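Long-range contacts in twin-arginine translocation pathway signal (Rhodoferax ferrireducens, PDB 5IM2), which probably serves as the extracytoplasmic solute-binding protein of a TRAP transporter and binds benzoate in its pocket: residues A[62-71]-A[291-302]; A[97-105]-A[112-123]. All blocks are in the same frame, centred on the assembly; numbering follows the deposited sequence.

Both contacts belong to the domain built on the five-stranded sheet with strand 111-114 in its middle, and along the chain interaction 2 falls between the two segments of interaction 1. Their centres lie about 19 Å apart, yet they meet at W113: its CZ2 is 4.2 Å from M67 CE, its CH2 is 3.9 Å from V63 CG1, and the ring of H68 packs edge-to-face with it. Each contact also contributes to the benzoate pocket. The side chain of Q299 in interaction 1 comes within about 4 Å of the ligand, whereas Y118 of interaction 2 gives its hydroxyl to the carboxylate, with OH 2.7 Å from BEZ O2.

Interaction 1: residues A[62-71]-A[291-302]; sequences NVWQNMHKVW and TSGWLGRVQQAG
Two nearly antiparallel helices pack here against one side of the benzoate-binding fold, 62-71 and 291-301, their axes 9.6 Å apart at an angle of 157°. M67 is the central side chain. Its CG lies 3.5 Å from V298 CG1, and the chain then bends at its third torsion (chi3 56°), which turns the methyl back along the other helix to L295, with CE 3.9 Å from L295 CD2. The sulfur rests by the CB of Q299. One turn further on, the six-membered end of the W294 indole reaches across to the first helix: CZ2 approaches V70 CG1 at 3.6 Å, and the carbonyl O of M67 lies at the ring's edge, near its plane. T291 CG2 comes to 3.9 Å from W71 NE1, the side chains crossing at about a right angle; W71 NE1 itself bonds the carbonyl of N286.

At the other end the link is polar and runs through a water that donates both to N62 OD1 and to V298 O, 2.8 Å from each. N66 ND2 gives OD1 a second, nearly straight bond (173°) in the carbonyl plane, and N62 ND2 bonds E234. With an alanine here, the water and N66 ND2 would probably lose the acceptor they share, and E234 one of its donors. Q299, extended beyond CG, carries its amide past V63 CG2 to Q166 and E234, beside the ligand. On the sheet side of the pair, L295 and M67 touch strand 161-167, while V63, W71 and Q299 rest on strand 111-114.

Interaction 2: residues A[97-105]-A[112-123]; sequences PAQLYDQAK and IWTIPGYTAGRF. With BEZ (benzoic acid), chain B.
On one wall of the benzoate pocket, segment 112-123 passes from a strand of the five-stranded sheet into a short 3-10 turn, and P97 and A98 pack against that turn. The ring of Y118 has P97 CB 3.6 Å from its CD2 and carries I115 CB over the centre of one face. Its hydroxyl donates to BEZ O2, which lies at the ring's edge in plane; the same OH is bonded to L214 N, and R192 holds the ligand as well. I115 CD1 comes to 3.5 Å from BEZ O2.

Helix 100-105 runs nearly antiparallel to strand 112-114, at 157°, as the helical arm of a right-handed beta-alpha-beta crossover from strand 83-88 to strand 111-114. I112 fills the gap between them, its CG1 3.6 Å from A104 CB. A water joins the 97-101 backbone to the strand, donating to P97 O, accepting from Y101 N and lying 2.8 Å from T114 OG1.

Beyond the turn, F123 points its edge at Y101, CZ standing 3.6 Å above the centre of that ring with the planes at 67°. The Y101 hydroxyl is held by D159 and T160. R122 lays its CG over the face of F123 and then bends at its second torsion, which brings the guanidinium round end-on to D102. In this salt bridge R122 NH2 bonds D102 OD1 at 2.8 Å and R122 NH1 bonds D102 OD2 at 3.2 Å, each syn but somewhat out of the carboxylate plane, the two flat groups 16° from coplanar. The guanidinium stands almost upright to the Y101 ring, and NH2 approaches that ring's edge.

Interaction 1: residues A[62-71]-A[291-302]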
loop_
_atom_site.group_PDB
_atom_site.type_symbol
_atom_site.label_atom_id
_atom_site.label_comp_id
_atom_site.label_asym_id
_atom_site.label_seq_id
_atom_site.Cartn_x
_atom_site.Cartn_y
_atom_site.Cartn_z
ATOM N N ASN A 62 -6.988 -2.169 -11.479
ATOM C CA ASN A 62 -6.541 -3.520 -11.151
ATOM C C ASN A 62 -7.019 -3.937 -9.764
ATOM O O ASN A 62 -7.484 -5.059 -9.573
ATOM C CB ASN A 62 -5.001 -3.591 -11.236
ATOM C CG ASN A 62 -4.434 -4.895 -10.707
ATOM O OD1 ASN A 62 -4.861 -5.984 -11.113
ATOM N ND2 ASN A 62 -3.438 -4.797 -9.822
ATOM N N VAL A 63 -6.900 -3.060 -8.770
ATOM C CA VAL A 63 -7.340 -3.424 -7.420
ATOM C C VAL A 63 -8.828 -3.746 -7.385
ATOM O O VAL A 63 -9.241 -4.787 -6.856
ATOM C CB VAL A 63 -7.007 -2.322 -6.409
ATOM C CG1 VAL A 63 -7.671 -2.648 -5.095
ATOM C CG2 VAL A 63 -5.513 -2.212 -6.225
ATOM N N TRP A 64 -9.676 -2.825 -7.857
ATOM C CA TRP A 64 -11.108 -3.087 -7.760
ATOM C C TRP A 64 -11.475 -4.362 -8.501
ATOM O O TRP A 64 -12.188 -5.219 -7.965
ATOM C CB TRP A 64 -11.902 -1.906 -8.297
ATOM C CG TRP A 64 -13.406 -2.025 -8.153
ATOM C CD1 TRP A 64 -14.297 -2.260 -9.149
ATOM C CD2 TRP A 64 -14.187 -1.817 -6.963
ATOM N NE1 TRP A 64 -15.570 -2.259 -8.655
ATOM C CE2 TRP A 64 -15.531 -1.983 -7.315
ATOM C CE3 TRP A 64 -13.870 -1.524 -5.632
ATOM C CZ2 TRP A 64 -16.570 -1.864 -6.393
ATOM C CZ3 TRP A 64 -14.905 -1.402 -4.721
ATOM C CH2 TRP A 64 -16.230 -1.569 -5.100
ATOM N N GLN A 65 -11.000 -4.497 -9.747
ATOM C CA GLN A 65 -11.444 -5.583 -10.615
ATOM C C GLN A 65 -10.888 -6.928 -10.168
ATOM O O GLN A 65 -11.599 -7.945 -10.204
ATOM C CB GLN A 65 -11.029 -5.305 -12.066
ATOM C CG GLN A 65 -11.674 -4.112 -12.719
ATOM C CD GLN A 65 -13.119 -4.329 -13.034
ATOM O OE1 GLN A 65 -13.538 -5.451 -13.317
ATOM N NE2 GLN A 65 -13.911 -3.251 -12.984
ATOM N N ASN A 66 -9.620 -6.970 -9.759
ATOM C CA ASN A 66 -8.943 -8.243 -9.538
ATOM C C ASN A 66 -8.670 -8.565 -8.087
ATOM O O ASN A 66 -8.245 -9.696 -7.797
ATOM C CB ASN A 66 -7.608 -8.263 -10.289
ATOM C CG ASN A 66 -7.790 -8.137 -11.771
ATOM O OD1 ASN A 66 -8.687 -8.768 -12.358
ATOM N ND2 ASN A 66 -6.970 -7.309 -12.395
ATOM N N MET A 67 -8.903 -7.622 -7.175
ATOM C CA MET A 67 -8.777 -7.888 -5.747
ATOM C C MET A 67 -10.099 -7.714 -5.026
ATOM O O MET A 67 -10.633 -8.689 -4.483
ATOM C CB MET A 67 -7.697 -6.976 -5.138
ATOM C CG MET A 67 -6.343 -7.273 -5.733
ATOM S SD MET A 67 -5.111 -5.976 -5.514
ATOM C CE MET A 67 -5.132 -5.816 -3.747
ATOM N N HIS A 68 -10.680 -6.511 -5.060
ATOM C CA HIS A 68 -11.901 -6.240 -4.305
ATOM C C HIS A 68 -13.095 -7.046 -4.808
ATOM O O HIS A 68 -13.752 -7.735 -4.022
ATOM C CB HIS A 68 -12.193 -4.756 -4.342
ATOM C CG HIS A 68 -11.175 -3.978 -3.584
ATOM N ND1 HIS A 68 -11.193 -2.602 -3.482
ATOM C CD2 HIS A 68 -10.111 -4.406 -2.867
ATOM C CE1 HIS A 68 -10.161 -2.216 -2.750
ATOM N NE2 HIS A 68 -9.500 -3.289 -2.353
ATOM N N LYS A 69 -13.416 -6.957 -6.107
ATOM C CA LYS A 69 -14.550 -7.713 -6.640
ATOM C C LYS A 69 -14.339 -9.206 -6.498
ATOM O O LYS A 69 -15.288 -9.959 -6.237
ATOM C CB LYS A 69 -14.793 -7.364 -8.108
ATOM C CG LYS A 69 -15.470 -5.995 -8.290
ATOM C CD LYS A 69 -15.721 -5.677 -9.742
ATOM C CE LYS A 69 -16.789 -6.543 -10.332
ATOM N NZ LYS A 69 -17.200 -5.992 -11.653
ATOM N N VAL A 70 -13.110 -9.655 -6.681
ATOM C CA VAL A 70 -12.816 -11.073 -6.565
ATOM C C VAL A 70 -13.023 -11.553 -5.133
ATOM O O VAL A 70 -13.598 -12.623 -4.900
ATOM C CB VAL A 70 -11.390 -11.337 -7.070
ATOM C CG1 VAL A 70 -10.970 -12.756 -6.798
ATOM C CG2 VAL A 70 -11.317 -11.037 -8.560
ATOM N N TRP A 71 -12.560 -10.776 -4.157
ATOM C CA TRP A 71 -12.700 -11.194 -2.768
ATOM C C TRP A 71 -14.162 -11.235 -2.359
ATOM O O TRP A 71 -14.617 -12.206 -1.749
ATOM C CB TRP A 71 -11.898 -10.252 -1.861
ATOM C CG TRP A 71 -11.928 -10.621 -0.368
ATOM C CD1 TRP A 71 -11.066 -11.462 0.282
ATOM C CD2 TRP A 71 -12.858 -10.164 0.625
ATOM N NE1 TRP A 71 -11.397 -11.538 1.615
ATOM C CE2 TRP A 71 -12.495 -10.757 1.843
ATOM C CE3 TRP A 71 -13.957 -9.304 0.602
ATOM C CZ2 TRP A 71 -13.206 -10.534 3.021
ATOM C CZ3 TRP A 71 -14.652 -9.080 1.775
ATOM C CH2 TRP A 71 -14.272 -9.683 2.958
ATOM N N THR A 291 -4.954 -14.924 2.785
ATOM C CA THR A 291 -5.606 -13.828 2.077
ATOM C C THR A 291 -4.669 -12.629 1.935
ATOM O O THR A 291 -4.643 -11.975 0.881
ATOM C CB THR A 291 -6.897 -13.448 2.810
ATOM O OG1 THR A 291 -7.818 -14.541 2.730
ATOM C CG2 THR A 291 -7.556 -12.265 2.177
ATOM N N SER A 292 -3.898 -12.331 2.983
ATOM C CA SER A 292 -2.915 -11.252 2.911
ATOM C C SER A 292 -1.893 -11.491 1.810
ATOM O O SER A 292 -1.626 -10.597 1.000
ATOM C CB SER A 292 -2.220 -11.084 4.271
ATOM O OG SER A 292 -3.168 -10.648 5.259
ATOM N N GLY A 293 -1.306 -12.690 1.752
ATOM C CA GLY A 293 -0.379 -12.988 0.679
ATOM C C GLY A 293 -1.015 -12.897 -0.697
ATOM O O GLY A 293 -0.398 -12.408 -1.637
ATOM N N TRP A 294 -2.263 -13.366 -0.825
ATOM C CA TRP A 294 -2.935 -13.387 -2.114
ATOM C C TRP A 294 -3.197 -11.968 -2.612
ATOM O O TRP A 294 -2.939 -11.653 -3.774
ATOM C CB TRP A 294 -4.231 -14.194 -1.996
ATOM C CG TRP A 294 -5.032 -14.073 -3.188
ATOM C CD1 TRP A 294 -4.838 -14.719 -4.374
ATOM C CD2 TRP A 294 -6.149 -13.195 -3.375
ATOM N NE1 TRP A 294 -5.785 -14.300 -5.289
ATOM C CE2 TRP A 294 -6.600 -13.368 -4.695
ATOM C CE3 TRP A 294 -6.819 -12.287 -2.545
ATOM C CZ2 TRP A 294 -7.690 -12.659 -5.206
ATOM C CZ3 TRP A 294 -7.900 -11.591 -3.054
ATOM C CH2 TRP A 294 -8.324 -11.780 -4.369
ATOM N N LEU A 295 -3.641 -11.082 -1.732
ATOM C CA LEU A 295 -3.855 -9.692 -2.122
ATOM C C LEU A 295 -2.571 -9.054 -2.627
ATOM O O LEU A 295 -2.567 -8.358 -3.651
ATOM C CB LEU A 295 -4.428 -8.892 -0.948
ATOM C CG LEU A 295 -5.875 -9.185 -0.589
ATOM C CD1 LEU A 295 -6.276 -8.543 0.727
ATOM C CD2 LEU A 295 -6.783 -8.643 -1.704
ATOM N N GLY A 296 -1.473 -9.209 -1.878
ATOM C CA GLY A 296 -0.200 -8.679 -2.334
ATOM C C GLY A 296 0.248 -9.278 -3.658
ATOM O O GLY A 296 0.731 -8.570 -4.537
ATOM N N ARG A 297 0.108 -10.601 -3.818
ATOM C CA ARG A 297 0.524 -11.233 -5.057
ATOM C C ARG A 297 -0.213 -10.617 -6.252
ATOM O O ARG A 297 0.398 -10.297 -7.283
ATOM C CB ARG A 297 0.276 -12.740 -4.984
ATOM C CG ARG A 297 0.847 -13.462 -6.137
ATOM C CD ARG A 297 0.631 -14.970 -6.142
ATOM N NE ARG A 297 1.212 -15.464 -7.384
ATOM C CZ ARG A 297 2.376 -16.096 -7.508
ATOM N NH1 ARG A 297 3.119 -16.424 -6.449
ATOM N NH2 ARG A 297 2.779 -16.445 -8.724
ATOM N N VAL A 298 -1.527 -10.445 -6.119
ATOM C CA VAL A 298 -2.358 -9.939 -7.221
ATOM C C VAL A 298 -2.041 -8.475 -7.500
ATOM O O VAL A 298 -1.985 -8.047 -8.668
ATOM C CB VAL A 298 -3.845 -10.160 -6.901
ATOM C CG1 VAL A 298 -4.720 -9.493 -7.944
ATOM C CG2 VAL A 298 -4.139 -11.666 -6.848
ATOM N N GLN A 299 -1.793 -7.687 -6.450
ATOM C CA GLN A 299 -1.452 -6.282 -6.678
ATOM C C GLN A 299 -0.151 -6.170 -7.473
ATOM O O GLN A 299 -0.053 -5.408 -8.449
ATOM C CB GLN A 299 -1.359 -5.518 -5.372
ATOM C CG GLN A 299 -1.489 -3.970 -5.612
ATOM C CD GLN A 299 -1.839 -3.199 -4.369
ATOM O OE1 GLN A 299 -1.867 -3.722 -3.268
ATOM N NE2 GLN A 299 -2.070 -1.929 -4.548
ATOM N N GLN A 300 0.852 -6.947 -7.099
ATOM C CA GLN A 300 2.101 -6.908 -7.858
ATOM C C GLN A 300 1.942 -7.523 -9.245
ATOM O O GLN A 300 2.653 -7.130 -10.183
ATOM C CB GLN A 300 3.221 -7.604 -7.064
ATOM C CG GLN A 300 4.566 -7.552 -7.771
ATOM C CD GLN A 300 5.757 -7.890 -6.914
ATOM O OE1 GLN A 300 5.625 -8.421 -5.816
ATOM N NE2 GLN A 300 6.947 -7.633 -7.437
ATOM N N ALA A 301 1.049 -8.503 -9.415
ATOM C CA ALA A 301 0.847 -9.080 -10.734
ATOM C C ALA A 301 0.308 -8.069 -11.742
ATOM O O ALA A 301 0.396 -8.311 -12.946
ATOM C CB ALA A 301 -0.106 -10.278 -10.679
ATOM N N GLY A 302 -0.268 -6.967 -11.281
ATOM C CA GLY A 302 -0.740 -5.937 -12.186
ATOM C C GLY A 302 0.322 -4.967 -12.632
ATOM O O GLY A 302 0.036 -4.093 -13.457
HETATM O O HOH W 1 -3.436 -8.368 -10.996
#

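Interaction 2: residues A[97-105]-A[112-123]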
loop_
_atom_site.group_PDB
_atom_site.type_symbol
_atom_site.label_atom_id
_atom_site.label_comp_id
_atom_site.label_asym_id
_atom_site.label_seq_id
_atom_site.Cartn_x
_atom_site.Cartn_y
_atom_site.Cartn_z
ATOM N N PRO A 97 -10.049 9.787 1.547
ATOM C CA PRO A 97 -9.524 8.437 1.801
ATOM C C PRO A 97 -9.003 8.241 3.217
ATOM O O PRO A 97 -9.130 7.139 3.777
ATOM C CB PRO A 97 -8.415 8.290 0.745
ATOM C CG PRO A 97 -8.871 9.202 -0.385
ATOM C CD PRO A 97 -9.508 10.376 0.304
ATOM N N ALA A 98 -8.416 9.283 3.817
ATOM C CA ALA A 98 -7.949 9.196 5.190
ATOM C C ALA A 98 -9.054 8.832 6.170
ATOM O O ALA A 98 -8.753 8.344 7.268
ATOM C CB ALA A 98 -7.330 10.522 5.603
ATOM N N GLN A 99 -10.315 9.088 5.824
ATOM C CA GLN A 99 -11.452 8.815 6.703
ATOM C C GLN A 99 -11.997 7.388 6.597
ATOM O O GLN A 99 -12.858 7.021 7.406
ATOM C CB GLN A 99 -12.562 9.838 6.424
ATOM C CG GLN A 99 -12.162 11.293 6.855
ATOM C CD GLN A 99 -12.889 12.406 6.062
ATOM O OE1 GLN A 99 -13.920 12.172 5.428
ATOM N NE2 GLN A 99 -12.343 13.627 6.110
ATOM N N LEU A 100 -11.503 6.570 5.658
ATOM C CA LEU A 100 -12.065 5.228 5.454
ATOM C C LEU A 100 -12.011 4.397 6.722
ATOM O O LEU A 100 -13.020 3.802 7.134
ATOM C CB LEU A 100 -11.338 4.512 4.315
ATOM C CG LEU A 100 -11.801 4.928 2.915
ATOM C CD1 LEU A 100 -10.790 4.473 1.883
ATOM C CD2 LEU A 100 -13.210 4.443 2.543
ATOM N N TYR A 101 -10.846 4.356 7.373
ATOM C CA TYR A 101 -10.705 3.500 8.551
ATOM C C TYR A 101 -11.762 3.833 9.604
ATOM O O TYR A 101 -12.463 2.944 10.090
ATOM C CB TYR A 101 -9.286 3.606 9.119
ATOM C CG TYR A 101 -9.016 2.606 10.203
ATOM C CD1 TYR A 101 -8.576 1.320 9.894
ATOM C CD2 TYR A 101 -9.250 2.926 11.537
ATOM C CE1 TYR A 101 -8.360 0.396 10.891
ATOM C CE2 TYR A 101 -9.032 2.012 12.541
ATOM C CZ TYR A 101 -8.584 0.745 12.207
ATOM O OH TYR A 101 -8.378 -0.164 13.232
ATOM N N ASP A 102 -11.935 5.120 9.924
ATOM C CA ASP A 102 -12.923 5.528 10.919
ATOM C C ASP A 102 -14.353 5.251 10.475
ATOM O O ASP A 102 -15.231 5.061 11.330
ATOM C CB ASP A 102 -12.735 7.004 11.264
ATOM C CG ASP A 102 -11.559 7.215 12.188
ATOM O OD1 ASP A 102 -11.384 6.355 13.078
ATOM O OD2 ASP A 102 -10.791 8.182 11.991
ATOM N N GLN A 103 -14.624 5.236 9.165
ATOM C CA GLN A 103 -15.967 4.882 8.716
ATOM C C GLN A 103 -16.300 3.435 9.055
ATOM O O GLN A 103 -17.445 3.126 9.420
ATOM C CB GLN A 103 -16.125 5.101 7.215
ATOM C CG GLN A 103 -16.185 6.554 6.788
ATOM C CD GLN A 103 -16.145 6.739 5.278
ATOM O OE1 GLN A 103 -16.022 5.772 4.508
ATOM N NE2 GLN A 103 -16.214 8.000 4.844
ATOM N N ALA A 104 -15.330 2.528 8.911
ATOM C CA ALA A 104 -15.554 1.143 9.318
ATOM C C ALA A 104 -15.651 1.057 10.827
ATOM O O ALA A 104 -16.585 0.463 11.370
ATOM C CB ALA A 104 -14.438 0.217 8.810
ATOM N N LYS A 105 -14.694 1.672 11.520
ATOM C CA LYS A 105 -14.727 1.673 12.969
ATOM C C LYS A 105 -16.071 2.171 13.486
ATOM O O LYS A 105 -16.632 1.596 14.427
ATOM C CB LYS A 105 -13.574 2.532 13.507
ATOM C CG LYS A 105 -13.584 2.670 14.998
ATOM C CD LYS A 105 -12.616 3.732 15.463
ATOM C CE LYS A 105 -12.738 3.910 16.957
ATOM N NZ LYS A 105 -13.414 5.186 17.287
ATOM N N ILE A 112 -13.735 -1.675 4.837
ATOM C CA ILE A 112 -12.956 -0.725 4.054
ATOM C C ILE A 112 -11.611 -1.346 3.682
ATOM O O ILE A 112 -11.121 -2.279 4.330
ATOM C CB ILE A 112 -12.773 0.633 4.793
ATOM C CG1 ILE A 112 -12.030 0.486 6.110
ATOM C CG2 ILE A 112 -14.131 1.219 5.054
ATOM C CD1 ILE A 112 -10.551 0.664 6.022
ATOM N N TRP A 113 -11.013 -0.812 2.601
ATOM C CA TRP A 113 -9.639 -1.100 2.207
ATOM C C TRP A 113 -8.953 0.246 2.032
ATOM O O TRP A 113 -9.424 1.085 1.243
ATOM C CB TRP A 113 -9.588 -1.915 0.906
ATOM C CG TRP A 113 -8.246 -2.359 0.410
ATOM C CD1 TRP A 113 -7.590 -3.514 0.739
ATOM C CD2 TRP A 113 -7.441 -1.706 -0.571
ATOM N NE1 TRP A 113 -6.403 -3.601 0.035
ATOM C CE2 TRP A 113 -6.307 -2.524 -0.795
ATOM C CE3 TRP A 113 -7.565 -0.513 -1.292
ATOM C CZ2 TRP A 113 -5.298 -2.180 -1.686
ATOM C CZ3 TRP A 113 -6.564 -0.174 -2.170
ATOM C CH2 TRP A 113 -5.457 -1.010 -2.376
ATOM N N THR A 114 -7.906 0.477 2.811
ATOM C CA THR A 114 -7.243 1.779 2.834
ATOM C C THR A 114 -5.752 1.615 3.109
ATOM O O THR A 114 -5.276 0.533 3.456
ATOM C CB THR A 114 -7.885 2.710 3.881
ATOM O OG1 THR A 114 -7.514 4.073 3.617
ATOM C CG2 THR A 114 -7.449 2.318 5.319
ATOM N N ILE A 115 -5.018 2.709 2.933
ATOM C CA ILE A 115 -3.637 2.824 3.392
ATOM C C ILE A 115 -3.650 3.416 4.805
ATOM O O ILE A 115 -4.091 4.574 4.974
ATOM C CB ILE A 115 -2.814 3.698 2.433
ATOM C CG1 ILE A 115 -2.685 2.993 1.073
ATOM C CG2 ILE A 115 -1.442 4.032 3.011
ATOM C CD1 ILE A 115 -1.820 3.675 0.001
ATOM N N PRO A 116 -3.187 2.673 5.837
ATOM C CA PRO A 116 -3.130 3.251 7.193
ATOM C C PRO A 116 -2.450 4.613 7.252
ATOM O O PRO A 116 -2.982 5.504 7.913
ATOM C CB PRO A 116 -2.371 2.179 7.991
ATOM C CG PRO A 116 -2.708 0.886 7.247
ATOM C CD PRO A 116 -2.704 1.281 5.809
ATOM N N GLY A 117 -1.326 4.799 6.543
ATOM C CA GLY A 117 -0.557 6.039 6.583
ATOM C C GLY A 117 -1.226 7.216 5.902
ATOM O O GLY A 117 -0.702 8.326 5.970
ATOM N N TYR A 118 -2.365 7.013 5.234
ATOM C CA TYR A 118 -3.172 8.171 4.847
ATOM C C TYR A 118 -3.639 8.985 6.058
ATOM O O TYR A 118 -4.010 10.149 5.896
ATOM C CB TYR A 118 -4.406 7.721 4.060
ATOM C CG TYR A 118 -4.205 7.360 2.592
ATOM C CD1 TYR A 118 -2.964 7.456 1.954
ATOM C CD2 TYR A 118 -5.285 6.869 1.841
ATOM C CE1 TYR A 118 -2.816 7.119 0.594
ATOM C CE2 TYR A 118 -5.156 6.554 0.518
ATOM C CZ TYR A 118 -3.929 6.681 -0.127
ATOM O OH TYR A 118 -3.867 6.355 -1.471
ATOM N N THR A 119 -3.621 8.403 7.255
ATOM C CA THR A 119 -3.958 9.090 8.505
ATOM C C THR A 119 -2.665 9.222 9.314
ATOM O O THR A 119 -2.244 8.272 9.974
ATOM C CB THR A 119 -5.023 8.311 9.274
ATOM O OG1 THR A 119 -5.976 7.761 8.358
ATOM C CG2 THR A 119 -5.742 9.207 10.250
ATOM N N ALA A 120 -2.052 10.403 9.260
ATOM C CA ALA A 120 -0.739 10.717 9.827
ATOM C C ALA A 120 -0.526 10.198 11.251
ATOM O O ALA A 120 -1.299 10.501 12.159
ATOM C CB ALA A 120 -0.570 12.239 9.809
ATOM N N GLY A 121 0.548 9.429 11.447
ATOM C CA GLY A 121 0.951 8.958 12.766
ATOM C C GLY A 121 -0.076 8.195 13.595
ATOM O O GLY A 121 0.148 7.963 14.785
ATOM N N ARG A 122 -1.188 7.770 12.990
ATOM C CA ARG A 122 -2.184 6.960 13.695
ATOM C C ARG A 122 -1.732 5.508 13.867
ATOM O O ARG A 122 -2.051 4.873 14.879
ATOM C CB ARG A 122 -3.504 6.980 12.930
ATOM C CG ARG A 122 -4.592 6.063 13.428
ATOM C CD ARG A 122 -5.493 6.714 14.458
ATOM N NE ARG A 122 -6.741 5.959 14.586
ATOM C CZ ARG A 122 -7.855 6.181 13.880
ATOM N NH1 ARG A 122 -7.928 7.162 12.976
ATOM N NH2 ARG A 122 -8.922 5.420 14.092
ATOM N N PHE A 123 -1.014 4.960 12.890
ATOM C CA PHE A 123 -0.627 3.546 12.882
ATOM C C PHE A 123 0.892 3.453 12.748
ATOM O O PHE A 123 1.425 3.065 11.709
ATOM C CB PHE A 123 -1.339 2.780 11.769
ATOM C CG PHE A 123 -2.806 2.938 11.780
ATOM C CD1 PHE A 123 -3.584 2.299 12.752
ATOM C CD2 PHE A 123 -3.446 3.755 10.849
ATOM C CE1 PHE A 123 -4.967 2.449 12.784
ATOM C CE2 PHE A 123 -4.818 3.899 10.872
ATOM C CZ PHE A 123 -5.590 3.234 11.838
HETATM C C BEZ B . -0.846 5.028 -3.363
HETATM O O1 BEZ B . 0.378 5.244 -3.596
HETATM O O2 BEZ B . -1.506 5.872 -2.712
HETATM C C1 BEZ B . -1.503 3.788 -3.892
HETATM C C2 BEZ B . -2.847 3.548 -3.618
HETATM C C3 BEZ B . -3.445 2.403 -4.148
HETATM C C4 BEZ B . -2.697 1.522 -4.909
HETATM C C5 BEZ B . -1.357 1.753 -5.157
HETATM C C6 BEZ B . -0.752 2.904 -4.640
HETATM O O HOH W 2 -8.325 5.456 5.863
#